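Local coordinates for protein polyguluronate lyase (Corynebacterium sp., PDB 1UAI) that probably cleaves the poly-alpha-L-guluronate chains of alginate as a lyase with a jellyroll beta-sandwich fold, at residues Leu106-Pro111 and Ser208-Gln213. Sequence-based numbering, arbitrary orientation.
Sequences LPEVKP and SSNYGQ
With CG of N210 turned anti to its own backbone N (chi1 -179°), the amide reaches across to E108, whose CG swings beside its own backbone N, anti to the carbonyl carbon, and lies against that amide. OD1 of N210 accepts the backbone N-H of E108 at 2.8 Å between OD1 and N; the bond is nearly straight at hydrogen (166°), although the donor sits 22° from the carbonyl plane. Asparagine suits this place because its short amide can stand in for a main-chain carbonyl and still offer N-H groups: ND2 bonds to P205 O and S203 OG, which helps fix the rotation of the buried group. The same OD1 lies 3.2 Å from P107 CA. P107, lacking an N-H, cannot continue the backbone pairing; its N is 3.3 Å from Y211 O, which is hydrogen-bonded to H105 ND1. G212 has no side chain, and CD of the proline ring lies directly against its CA, 4.1 Å away. E108 is exposed, so its carboxylate can face solvent while its CB and CG contact N210. The contact joins the loop between strands 95-105 and 112-119 to the start of strand 211-223, which runs antiparallel between strands 95-105 and 54-59 in one sheet of the jellyroll; L106 leans on L130 of strand 124-131 in the other sheet.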
loop_
_atom_site.group_PDB
_atom_site.type_symbol
_atom_site.label_atom_id
_atom_site.label_comp_id
_atom_site.label_asym_id
_atom_site.label_seq_id
_atom_site.Cartn_x
_atom_site.Cartn_y
_atom_site.Cartn_z
ATOM N N LEU A 106 -6.665 2.238 -12.676
ATOM C CA LEU A 106 -5.295 2.011 -13.106
ATOM C C LEU A 106 -4.834 3.094 -14.063
ATOM O O LEU A 106 -5.633 3.655 -14.813
ATOM C CB LEU A 106 -5.183 0.655 -13.805
ATOM C CG LEU A 106 -5.432 -0.577 -12.935
ATOM C CD1 LEU A 106 -5.547 -1.814 -13.807
ATOM C CD2 LEU A 106 -4.299 -0.724 -11.929
ATOM N N PRO A 107 -3.534 3.411 -14.044
ATOM C CA PRO A 107 -3.028 4.440 -14.952
ATOM C C PRO A 107 -3.055 3.936 -16.392
ATOM O O PRO A 107 -3.114 2.728 -16.643
ATOM C CB PRO A 107 -1.610 4.688 -14.439
ATOM C CG PRO A 107 -1.224 3.365 -13.844
ATOM C CD PRO A 107 -2.478 2.929 -13.137
ATOM N N GLU A 108 -3.023 4.871 -17.334
ATOM C CA GLU A 108 -3.028 4.542 -18.752
ATOM C C GLU A 108 -1.671 3.990 -19.182
ATOM O O GLU A 108 -0.661 4.220 -18.518
ATOM C CB GLU A 108 -3.327 5.798 -19.578
ATOM C CG GLU A 108 -4.705 6.399 -19.366
ATOM C CD GLU A 108 -5.810 5.513 -19.902
ATOM O OE1 GLU A 108 -5.695 5.061 -21.060
ATOM O OE2 GLU A 108 -6.795 5.274 -19.172
ATOM N N VAL A 109 -1.673 3.255 -20.292
ATOM C CA VAL A 109 -0.469 2.687 -20.899
ATOM C C VAL A 109 0.261 1.601 -20.111
ATOM O O VAL A 109 0.551 0.532 -20.647
ATOM C CB VAL A 109 0.542 3.809 -21.239
ATOM C CG1 VAL A 109 1.674 3.248 -22.075
ATOM C CG2 VAL A 109 -0.159 4.940 -21.978
ATOM N N LYS A 110 0.576 1.895 -18.853
ATOM C CA LYS A 110 1.273 0.975 -17.956
ATOM C C LYS A 110 0.344 0.856 -16.750
ATOM O O LYS A 110 0.547 1.509 -15.724
ATOM C CB LYS A 110 2.619 1.585 -17.551
ATOM C CG LYS A 110 3.551 0.664 -16.780
ATOM C CD LYS A 110 4.891 1.346 -16.524
ATOM C CE LYS A 110 5.899 0.404 -15.885
ATOM N NZ LYS A 110 5.470 -0.056 -14.535
ATOM N N PRO A 111 -0.702 0.020 -16.865
ATOM C CA PRO A 111 -1.695 -0.192 -15.806
ATOM C C PRO A 111 -1.190 -1.017 -14.629
ATOM O O PRO A 111 -1.724 -2.090 -14.337
ATOM C CB PRO A 111 -2.829 -0.877 -16.556
ATOM C CG PRO A 111 -2.076 -1.766 -17.497
ATOM C CD PRO A 111 -0.963 -0.869 -18.014
ATOM N N SER A 208 -3.438 14.632 -13.618
ATOM C CA SER A 208 -3.921 14.099 -12.354
ATOM C C SER A 208 -5.143 13.212 -12.569
ATOM O O SER A 208 -5.598 12.548 -11.640
ATOM C CB SER A 208 -4.256 15.237 -11.386
ATOM O OG SER A 208 -3.084 15.927 -10.993
ATOM N N SER A 209 -5.668 13.196 -13.791
ATOM C CA SER A 209 -6.829 12.365 -14.115
ATOM C C SER A 209 -6.397 10.972 -14.587
ATOM O O SER A 209 -7.234 10.117 -14.878
ATOM C CB SER A 209 -7.679 13.035 -15.197
ATOM O OG SER A 209 -6.961 13.144 -16.412
ATOM N N ASN A 210 -5.085 10.769 -14.667
ATOM C CA ASN A 210 -4.480 9.498 -15.078
ATOM C C ASN A 210 -3.898 8.965 -13.773
ATOM O O ASN A 210 -2.828 9.399 -13.344
ATOM C CB ASN A 210 -3.377 9.781 -16.101
ATOM C CG ASN A 210 -2.702 8.526 -16.601
ATOM O OD1 ASN A 210 -3.012 7.417 -16.164
ATOM N ND2 ASN A 210 -1.763 8.694 -17.524
ATOM N N TYR A 211 -4.590 8.013 -13.152
ATOM C CA TYR A 211 -4.161 7.553 -11.840
ATOM C C TYR A 211 -4.478 6.128 -11.431
ATOM O O TYR A 211 -5.260 5.420 -12.068
ATOM C CB TYR A 211 -4.790 8.480 -10.795
ATOM C CG TYR A 211 -6.315 8.433 -10.798
ATOM C CD1 TYR A 211 -7.010 7.447 -10.092
ATOM C CD2 TYR A 211 -7.059 9.362 -11.528
ATOM C CE1 TYR A 211 -8.408 7.390 -10.109
ATOM C CE2 TYR A 211 -8.455 9.312 -11.555
ATOM C CZ TYR A 211 -9.123 8.327 -10.844
ATOM O OH TYR A 211 -10.500 8.289 -10.863
ATOM N N GLY A 212 -3.848 5.741 -10.328
ATOM C CA GLY A 212 -4.086 4.452 -9.724
ATOM C C GLY A 212 -4.831 4.771 -8.435
ATOM O O GLY A 212 -4.569 5.797 -7.796
ATOM N N GLN A 213 -5.776 3.918 -8.062
ATOM C CA GLN A 213 -6.538 4.126 -6.838
ATOM C C GLN A 213 -6.863 2.797 -6.183
ATOM O O GLN A 213 -7.188 1.820 -6.860
ATOM C CB GLN A 213 -7.842 4.876 -7.123
ATOM C CG GLN A 213 -8.733 5.038 -5.893
ATOM C CD GLN A 213 -9.960 5.882 -6.172
ATOM O OE1 GLN A 213 -9.849 7.048 -6.545
ATOM N NE2 GLN A 213 -11.137 5.295 -5.993
#